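Local coordinates for protein ribose 5-phosphate isomerase (Trypanosoma cruzi, PDB 3M1P) that probably catalyses the interconversion of ribose 5-phosphate and ribulose 5-phosphate, as a type B ribose 5-phosphate isomerase, at residues K25-E30 against T126-P131; D29-V34 against V62-L67; A88-H93 against A97-H102. The protein carries 1 engineered substitution. All coordinates share one frame; numbering follows the deposited sequence.

Contact 2 and contact 3 are buried, while contact 1 is partly buried and ends in the exposed side chain of Q129. Contacts 1 and 2 share D29 and E30 and touch through L128, which lies close to F31 and F64. Contact 3 is nested within the loop closed by contact 1, and F127 of contact 1 packs on S99 and R100 of contact 3. The chemistry follows the place in the fold. Two helix ends are tied by a side-chain amide in contact 1. Contact 2 is wholly apolar, across the sheet. Contact 3 combines a tight strand-to-helix fit with the first turn of a helix, and it also reaches two neighbouring subunits.

Contact 1. Residues K25-E30 against T126-P131; sequences KEAGDE and TFLQTP
Q129 donates from NE2 to the backbone O of A27, 2.8 Å away. The bond is nearly straight, with 173° at the hydrogen. A27 O lies almost in the amide plane of Q129. The donor does not sit in the carbonyl plane of A27 but is tilted 30° from it. The Q129 chain reaches across because CG stands beside the backbone N, anti to the carbonyl carbon (chi1 -69°), and the chain then runs extended. Beside this bond the contact is apolar. A27 CB fits against L128, 3.9 Å from both CB and CD1.

Both segments are places where a helix stops. G28 has a positive phi and turns the chain away from helix 17-26. On the other side T130 leaves helical angles. T126 O accepts from T130 N at 2.9 Å and from T130 OG1, which approach from opposite faces of its carbonyl plane. E26 points its carboxylate away from the contact, to a salt bridge with R121. L128 also packs on V5 of strand 3-9. The arrangement is that of two helix C-termini, of helices 17-26 and 117-129, packed side by side on one face of a parallel sheet.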
loop_
_atom_site.group_PDB
_atom_site.type_symbol
_atom_site.label_atom_id
_atom_site.label_comp_id
_atom_site.label_asym_id
_atom_site.label_seq_id
_atom_site.Cartn_x
_atom_site.Cartn_y
_atom_site.Cartn_z
ATOM N N LYS A 25 -17.149 -14.798 -7.719
ATOM C CA LYS A 25 -17.845 -15.979 -7.202
ATOM C C LYS A 25 -17.505 -16.242 -5.737
ATOM O O LYS A 25 -18.380 -16.616 -4.957
ATOM C CB LYS A 25 -17.529 -17.213 -8.053
ATOM C CG LYS A 25 -18.120 -17.158 -9.442
ATOM C CD LYS A 25 -17.674 -18.335 -10.265
ATOM C CE LYS A 25 -18.415 -18.349 -11.584
ATOM N NZ LYS A 25 -17.630 -19.094 -12.598
ATOM N N GLU A 26 -16.246 -16.017 -5.359
ATOM C CA GLU A 26 -15.820 -16.271 -3.973
ATOM C C GLU A 26 -16.514 -15.376 -2.955
ATOM O O GLU A 26 -16.694 -15.782 -1.810
ATOM C CB GLU A 26 -14.306 -16.151 -3.817
ATOM C CG GLU A 26 -13.512 -17.222 -4.529
ATOM C CD GLU A 26 -12.088 -17.281 -4.025
ATOM O OE1 GLU A 26 -11.149 -17.056 -4.818
ATOM O OE2 GLU A 26 -11.918 -17.543 -2.814
ATOM N N ALA A 27 -16.897 -14.162 -3.377
ATOM C CA ALA A 27 -17.690 -13.247 -2.544
ATOM C C ALA A 27 -19.028 -13.840 -2.090
ATOM O O ALA A 27 -19.583 -13.439 -1.066
ATOM C CB ALA A 27 -17.915 -11.924 -3.275
ATOM N N GLY A 28 -19.540 -14.799 -2.857
ATOM C CA GLY A 28 -20.814 -15.445 -2.548
ATOM C C GLY A 28 -21.519 -15.918 -3.806
ATOM O O GLY A 28 -21.315 -15.367 -4.887
ATOM N N ASP A 29 -22.327 -16.960 -3.657
ATOM C CA ASP A 29 -23.154 -17.506 -4.736
ATOM C C ASP A 29 -24.133 -16.492 -5.341
ATOM O O ASP A 29 -24.524 -16.622 -6.498
ATOM C CB ASP A 29 -23.950 -18.702 -4.215
ATOM C CG ASP A 29 -23.071 -19.875 -3.834
ATOM O OD1 ASP A 29 -21.835 -19.814 -4.044
ATOM O OD2 ASP A 29 -23.634 -20.867 -3.323
ATOM N N GLU A 30 -24.532 -15.494 -4.563
ATOM C CA GLU A 30 -25.403 -14.439 -5.076
ATOM C C GLU A 30 -24.735 -13.473 -6.074
ATOM O O GLU A 30 -25.422 -12.644 -6.666
ATOM C CB GLU A 30 -26.037 -13.638 -3.940
ATOM C CG GLU A 30 -25.094 -12.622 -3.295
ATOM C CD GLU A 30 -24.486 -13.126 -1.999
ATOM O OE1 GLU A 30 -23.938 -14.257 -1.973
ATOM O OE2 GLU A 30 -24.579 -12.385 -1.002
ATOM N N THR A 126 -14.234 -7.905 -0.441
ATOM C CA THR A 126 -14.629 -6.871 0.506
ATOM C C THR A 126 -15.594 -5.842 -0.113
ATOM O O THR A 126 -16.587 -5.466 0.497
ATOM C CB THR A 126 -13.384 -6.145 1.076
ATOM O OG1 THR A 126 -12.462 -7.118 1.572
ATOM C CG2 THR A 126 -13.789 -5.181 2.186
ATOM N N PHE A 127 -15.282 -5.401 -1.324
ATOM C CA PHE A 127 -16.125 -4.483 -2.070
ATOM C C PHE A 127 -17.542 -5.046 -2.252
ATOM O O PHE A 127 -18.524 -4.365 -1.974
ATOM C CB PHE A 127 -15.497 -4.245 -3.436
ATOM C CG PHE A 127 -16.169 -3.180 -4.238
ATOM C CD1 PHE A 127 -15.862 -1.847 -4.028
ATOM C CD2 PHE A 127 -17.090 -3.520 -5.243
ATOM C CE1 PHE A 127 -16.474 -0.850 -4.796
ATOM C CE2 PHE A 127 -17.702 -2.534 -6.019
ATOM C CZ PHE A 127 -17.403 -1.197 -5.790
ATOM N N LEU A 128 -17.637 -6.296 -2.703
ATOM C CA LEU A 128 -18.940 -6.892 -3.007
ATOM C C LEU A 128 -19.754 -7.179 -1.753
ATOM O O LEU A 128 -20.969 -6.977 -1.745
ATOM C CB LEU A 128 -18.790 -8.149 -3.872
ATOM C CG LEU A 128 -18.264 -7.895 -5.286
ATOM C CD1 LEU A 128 -17.958 -9.197 -6.001
ATOM C CD2 LEU A 128 -19.240 -7.030 -6.101
ATOM N N GLN A 129 -19.069 -7.594 -0.688
ATOM C CA GLN A 129 -19.726 -7.980 0.576
ATOM C C GLN A 129 -20.074 -6.832 1.529
ATOM O O GLN A 129 -20.974 -6.982 2.354
ATOM C CB GLN A 129 -18.877 -9.008 1.325
ATOM C CG GLN A 129 -18.806 -10.392 0.659
ATOM C CD GLN A 129 -17.962 -11.381 1.454
ATOM O OE1 GLN A 129 -17.317 -11.008 2.439
ATOM N NE2 GLN A 129 -17.948 -12.648 1.020
ATOM N N THR A 130 -19.364 -5.703 1.435
ATOM C CA THR A 130 -19.560 -4.588 2.367
ATOM C C THR A 130 -20.757 -3.731 1.962
ATOM O O THR A 130 -20.798 -3.231 0.847
ATOM C CB THR A 130 -18.289 -3.685 2.471
ATOM O OG1 THR A 130 -17.137 -4.497 2.740
ATOM C CG2 THR A 130 -18.445 -2.658 3.569
ATOM N N PRO A 131 -21.745 -3.574 2.864
ATOM C CA PRO A 131 -22.916 -2.752 2.528
ATOM C C PRO A 131 -22.647 -1.260 2.607
ATOM O O PRO A 131 -21.741 -0.830 3.326
ATOM C CB PRO A 131 -23.939 -3.138 3.610
ATOM C CG PRO A 131 -23.090 -3.534 4.810
ATOM C CD PRO A 131 -21.852 -4.189 4.209
#

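Contact 2. Residues D29-V34 against V62-L67; sequences DEFVPV and VEFGVL
F31 and F64 meet ring to ring, with F31 CE1 and F64 CE2 4.2 Å apart. F64 CE2 comes in at the edge of the F31 ring, near its plane. A second apolar pair joins V34, three residues past F31, to V62, two residues before F64, with V34 CG2 and V62 CG1 4.4 Å apart. No hydrogen bond links the two segments.

The spacing explains this. The CA atoms of F31 and F64 are 9.4 Å apart, too far for neighbouring strands. Strand 3-9 runs between them and takes the backbone bonds: V32 pairs with R3 and V5, and V34 with V5 and I7. The contact is therefore made by side chains that reach over the middle strand.

Each ring is backed by the residue before it. E30 CG lies 3.6 Å above one face of F31, offset toward the rim. It stands between its own backbone N and carbonyl carbon (chi1 77°), which sets it over the ring. E63 CG lies 3.7 Å above a face of F64, also toward its rim. The E63 chain is extended. R3, on the middle strand and outside both segments, touches both rings and forms a salt bridge through NE with OE1 of E63.

Farther out, the two pairs face different layers. F31 and F64 pack on L128 of helix 117-129, and F31 also on V24 of helix 17-26, whereas V62 packs on M56 and V57 of helix 46-58, on the other side of the sheet. A parallel sheet with helices on both faces is the mark of a Rossmann-like alpha/beta/alpha sandwich.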
loop_
_atom_site.group_PDB
_atom_site.type_symbol
_atom_site.label_atom_id
_atom_site.label_comp_id
_atom_site.label_asym_id
_atom_site.label_seq_id
_atom_site.Cartn_x
_atom_site.Cartn_y
_atom_site.Cartn_z
ATOM N N ASP A 29 -22.327 -16.960 -3.657
ATOM C CA ASP A 29 -23.154 -17.506 -4.736
ATOM C C ASP A 29 -24.133 -16.492 -5.341
ATOM O O ASP A 29 -24.524 -16.622 -6.498
ATOM C CB ASP A 29 -23.950 -18.702 -4.215
ATOM C CG ASP A 29 -23.071 -19.875 -3.834
ATOM O OD1 ASP A 29 -21.835 -19.814 -4.044
ATOM O OD2 ASP A 29 -23.634 -20.867 -3.323
ATOM N N GLU A 30 -24.532 -15.494 -4.563
ATOM C CA GLU A 30 -25.403 -14.439 -5.076
ATOM C C GLU A 30 -24.735 -13.473 -6.074
ATOM O O GLU A 30 -25.422 -12.644 -6.666
ATOM C CB GLU A 30 -26.037 -13.638 -3.940
ATOM C CG GLU A 30 -25.094 -12.622 -3.295
ATOM C CD GLU A 30 -24.486 -13.126 -1.999
ATOM O OE1 GLU A 30 -23.938 -14.257 -1.973
ATOM O OE2 GLU A 30 -24.579 -12.385 -1.002
ATOM N N PHE A 31 -23.418 -13.560 -6.247
ATOM C CA PHE A 31 -22.706 -12.660 -7.157
ATOM C C PHE A 31 -22.385 -13.350 -8.479
ATOM O O PHE A 31 -21.680 -14.349 -8.503
ATOM C CB PHE A 31 -21.423 -12.109 -6.500
ATOM C CG PHE A 31 -21.684 -11.280 -5.273
ATOM C CD1 PHE A 31 -22.087 -9.948 -5.385
ATOM C CD2 PHE A 31 -21.544 -11.834 -3.999
ATOM C CE1 PHE A 31 -22.344 -9.181 -4.246
ATOM C CE2 PHE A 31 -21.800 -11.087 -2.863
ATOM C CZ PHE A 31 -22.202 -9.755 -2.978
ATOM N N VAL A 32 -22.894 -12.803 -9.578
ATOM C CA VAL A 32 -22.686 -13.406 -10.900
ATOM C C VAL A 32 -21.729 -12.596 -11.774
ATOM O O VAL A 32 -22.067 -11.480 -12.183
ATOM C CB VAL A 32 -24.027 -13.596 -11.671
ATOM C CG1 VAL A 32 -23.798 -14.410 -12.946
ATOM C CG2 VAL A 32 -25.096 -14.240 -10.769
ATOM N N PRO A 33 -20.537 -13.152 -12.072
ATOM C CA PRO A 33 -19.610 -12.442 -12.950
ATOM C C PRO A 33 -20.093 -12.422 -14.402
ATOM O O PRO A 33 -20.581 -13.440 -14.924
ATOM C CB PRO A 33 -18.306 -13.238 -12.830
ATOM C CG PRO A 33 -18.696 -14.574 -12.332
ATOM C CD PRO A 33 -19.994 -14.446 -11.608
ATOM N N VAL A 34 -19.970 -11.254 -15.022
ATOM C CA VAL A 34 -20.316 -11.046 -16.421
ATOM C C VAL A 34 -19.051 -10.504 -17.054
ATOM O O VAL A 34 -18.723 -9.318 -16.927
ATOM C CB VAL A 34 -21.501 -10.034 -16.578
ATOM C CG1 VAL A 34 -21.908 -9.878 -18.039
ATOM C CG2 VAL A 34 -22.695 -10.455 -15.728
ATOM N N VAL A 62 -26.179 -4.313 -14.767
ATOM C CA VAL A 62 -25.493 -5.023 -13.689
ATOM C C VAL A 62 -25.527 -4.117 -12.470
ATOM O O VAL A 62 -25.802 -2.914 -12.595
ATOM C CB VAL A 62 -24.034 -5.378 -14.077
ATOM C CG1 VAL A 62 -24.015 -6.283 -15.312
ATOM C CG2 VAL A 62 -23.203 -4.115 -14.326
ATOM N N GLU A 63 -25.285 -4.678 -11.291
ATOM C CA GLU A 63 -25.243 -3.866 -10.081
ATOM C C GLU A 63 -23.829 -3.314 -9.835
ATOM O O GLU A 63 -23.673 -2.191 -9.360
ATOM C CB GLU A 63 -25.718 -4.662 -8.858
ATOM C CG GLU A 63 -25.722 -3.850 -7.566
ATOM C CD GLU A 63 -26.148 -4.645 -6.349
ATOM O OE1 GLU A 63 -26.363 -5.869 -6.482
ATOM O OE2 GLU A 63 -26.262 -4.051 -5.251
ATOM N N PHE A 64 -22.811 -4.111 -10.157
ATOM C CA PHE A 64 -21.436 -3.744 -9.847
ATOM C C PHE A 64 -20.521 -3.874 -11.055
ATOM O O PHE A 64 -20.785 -4.649 -11.978
ATOM C CB PHE A 64 -20.886 -4.614 -8.713
ATOM C CG PHE A 64 -21.532 -4.379 -7.375
ATOM C CD1 PHE A 64 -21.351 -3.181 -6.690
ATOM C CD2 PHE A 64 -22.287 -5.387 -6.769
ATOM C CE1 PHE A 64 -21.929 -2.972 -5.439
ATOM C CE2 PHE A 64 -22.863 -5.196 -5.528
ATOM C CZ PHE A 64 -22.676 -3.981 -4.849
ATOM N N GLY A 65 -19.432 -3.111 -11.039
ATOM C CA GLY A 65 -18.389 -3.275 -12.029
ATOM C C GLY A 65 -17.072 -3.615 -11.370
ATOM O O GLY A 65 -16.807 -3.191 -10.256
ATOM N N VAL A 66 -16.261 -4.404 -12.063
ATOM C CA VAL A 66 -14.868 -4.615 -11.706
ATOM C C VAL A 66 -14.013 -4.186 -12.894
ATOM O O VAL A 66 -14.214 -4.645 -14.032
ATOM C CB VAL A 66 -14.574 -6.091 -11.328
ATOM C CG1 VAL A 66 -13.067 -6.311 -11.105
ATOM C CG2 VAL A 66 -15.367 -6.494 -10.078
ATOM N N LEU A 67 -13.082 -3.276 -12.645
ATOM C CA LEU A 67 -12.159 -2.870 -13.693
ATOM C C LEU A 67 -10.747 -3.073 -13.199
ATOM O O LEU A 67 -10.372 -2.557 -12.145
ATOM C CB LEU A 67 -12.398 -1.421 -14.128
ATOM C CG LEU A 67 -13.738 -1.161 -14.831
ATOM C CD1 LEU A 67 -14.008 0.358 -15.012
ATOM C CD2 LEU A 67 -13.825 -1.907 -16.178
#

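Contact 3. Residues A88-H93 against A97-H102; sequences ALCHDH and AMSRIH
A88 and S99 pack methyl to methylene, with their CB atoms 3.5 Å apart. This is tighter than usual van der Waals contact, so strand and helix lie very close here. S99 holds OG between its backbone N and carbonyl carbon (chi1 73°). From there OG turns back to its own helix and hydrogen-bonds A96 O. The same hydroxyl is 4.0 Å from C90 SG and grazes A88 CB. C90 brings its sulfur to this spot with SG beside the backbone N, anti to the carbonyl carbon (chi1 -58°).

The other link is the first turn of the helix. A97 N donates to H93 O at 2.9 Å. A97 CB lies 3.5 Å from the same oxygen. The H93 side chain sets out away from residues 97-102, but with CG anti to the backbone N (chi1 176°) its end comes nearer to them. D92 is the N-cap, and its side chain caps a backbone N of the first turn. D92 OD1 also lies above one face of the H91 ring, toward its rim.

H93 stacks on H93 of one neighbouring subunit and H91 on H91 of another, and I73 of the latter subunit packs on A88 and S99. Within the chain, the contact forms the opening part of the beta-alpha-beta unit of strand 87-89, helix 93-101 and strand 107-111, where the backbone of A88 pairs with I107 and C109, helix 117-129 lies against helix 93-101, and L89 packs on helix 73-80.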
loop_
_atom_site.group_PDB
_atom_site.type_symbol
_atom_site.label_atom_id
_atom_site.label_comp_id
_atom_site.label_asym_id
_atom_site.label_seq_id
_atom_site.Cartn_x
_atom_site.Cartn_y
_atom_site.Cartn_z
ATOM N N ALA A 88 -14.302 3.432 -7.665
ATOM C CA ALA A 88 -13.301 3.581 -6.617
ATOM C C ALA A 88 -12.039 2.794 -6.942
ATOM O O ALA A 88 -12.078 1.550 -7.039
ATOM C CB ALA A 88 -13.876 3.132 -5.284
ATOM N N LEU A 89 -10.930 3.511 -7.113
ATOM C CA LEU A 89 -9.630 2.855 -7.195
ATOM C C LEU A 89 -9.173 2.432 -5.791
ATOM O O LEU A 89 -8.932 3.266 -4.919
ATOM C CB LEU A 89 -8.590 3.738 -7.879
ATOM C CG LEU A 89 -7.143 3.202 -7.939
ATOM C CD1 LEU A 89 -7.038 1.841 -8.638
ATOM C CD2 LEU A 89 -6.269 4.229 -8.619
ATOM N N CYS A 90 -9.104 1.119 -5.588
ATOM C CA CYS A 90 -8.723 0.549 -4.300
ATOM C C CYS A 90 -7.399 -0.204 -4.382
ATOM O O CYS A 90 -7.088 -0.828 -5.412
ATOM C CB CYS A 90 -9.816 -0.390 -3.797
ATOM S SG CYS A 90 -11.397 0.422 -3.627
ATOM N N HIS A 91 -6.649 -0.157 -3.277
ATOM C CA HIS A 91 -5.349 -0.822 -3.170
ATOM C C HIS A 91 -5.237 -1.712 -1.926
ATOM O O HIS A 91 -4.184 -2.285 -1.654
ATOM C CB HIS A 91 -4.235 0.215 -3.137
ATOM C CG HIS A 91 -4.309 1.115 -1.950
ATOM N ND1 HIS A 91 -5.125 2.221 -1.910
ATOM C CD2 HIS A 91 -3.697 1.052 -0.743
ATOM C CE1 HIS A 91 -4.992 2.817 -0.737
ATOM N NE2 HIS A 91 -4.136 2.126 -0.009
ATOM N N ASP A 92 -6.307 -1.807 -1.153
ATOM C CA ASP A 92 -6.288 -2.664 0.025
ATOM C C ASP A 92 -7.708 -2.882 0.534
ATOM O O ASP A 92 -8.665 -2.411 -0.056
ATOM C CB ASP A 92 -5.383 -2.069 1.129
ATOM C CG ASP A 92 -6.010 -0.855 1.831
ATOM O OD1 ASP A 92 -6.871 -0.179 1.224
ATOM O OD2 ASP A 92 -5.628 -0.584 3.003
ATOM N N HIS A 93 -7.809 -3.595 1.642
ATOM C CA HIS A 93 -9.056 -3.936 2.265
ATOM C C HIS A 93 -9.814 -2.701 2.757
ATOM O O HIS A 93 -11.027 -2.595 2.571
ATOM C CB HIS A 93 -8.749 -4.885 3.431
ATOM C CG HIS A 93 -9.951 -5.242 4.241
ATOM N ND1 HIS A 93 -10.392 -4.466 5.284
ATOM C CD2 HIS A 93 -10.832 -6.264 4.128
ATOM C CE1 HIS A 93 -11.485 -5.003 5.798
ATOM N NE2 HIS A 93 -11.776 -6.093 5.113
ATOM N N ALA A 97 -13.505 -1.411 1.511
ATOM C CA ALA A 97 -14.628 -1.360 2.439
ATOM C C ALA A 97 -15.230 0.036 2.501
ATOM O O ALA A 97 -16.454 0.186 2.410
ATOM C CB ALA A 97 -14.204 -1.837 3.838
ATOM N N MET A 98 -14.380 1.051 2.626
ATOM C CA MET A 98 -14.844 2.427 2.804
ATOM C C MET A 98 -15.482 3.029 1.552
ATOM O O MET A 98 -16.357 3.903 1.656
ATOM C CB MET A 98 -13.713 3.327 3.305
ATOM C CG MET A 98 -13.214 2.980 4.713
ATOM S SD MET A 98 -14.495 2.851 5.975
ATOM C CE MET A 98 -15.325 4.438 5.823
ATOM N N SER A 99 -15.036 2.565 0.386
ATOM C CA SER A 99 -15.638 2.945 -0.900
ATOM C C SER A 99 -17.113 2.554 -0.957
ATOM O O SER A 99 -17.949 3.284 -1.522
ATOM C CB SER A 99 -14.882 2.312 -2.067
ATOM O OG SER A 99 -15.134 0.923 -2.168
ATOM N N ARG A 100 -17.419 1.415 -0.341
ATOM C CA ARG A 100 -18.799 0.954 -0.170
ATOM C C ARG A 100 -19.517 1.668 0.995
ATOM O O ARG A 100 -20.630 2.172 0.821
ATOM C CB ARG A 100 -18.834 -0.576 0.009
ATOM C CG ARG A 100 -18.216 -1.370 -1.152
ATOM C CD ARG A 100 -19.102 -1.386 -2.416
ATOM N NE ARG A 100 -20.438 -1.887 -2.100
ATOM C CZ ARG A 100 -21.563 -1.169 -2.162
ATOM N NH1 ARG A 100 -21.556 0.094 -2.602
ATOM N NH2 ARG A 100 -22.713 -1.733 -1.806
ATOM N N ILE A 101 -18.879 1.720 2.170
ATOM C CA ILE A 101 -19.497 2.292 3.375
ATOM C C ILE A 101 -19.808 3.791 3.239
ATOM O O ILE A 101 -20.916 4.235 3.588
ATOM C CB ILE A 101 -18.632 2.040 4.656
ATOM C CG1 ILE A 101 -18.415 0.536 4.891
ATOM C CG2 ILE A 101 -19.273 2.664 5.883
ATOM C CD1 ILE A 101 -17.408 0.179 6.017
ATOM N N HIS A 102 -18.852 4.553 2.715
ATOM C CA HIS A 102 -18.980 6.009 2.632
ATOM C C HIS A 102 -19.466 6.494 1.267
ATOM O O HIS A 102 -20.200 7.476 1.187
ATOM C CB HIS A 102 -17.644 6.690 2.991
ATOM C CG HIS A 102 -17.394 6.812 4.464
ATOM N ND1 HIS A 102 -17.546 5.758 5.341
ATOM C CD2 HIS A 102 -16.975 7.862 5.214
ATOM C CE1 HIS A 102 -17.256 6.157 6.568
ATOM N NE2 HIS A 102 -16.904 7.431 6.517
#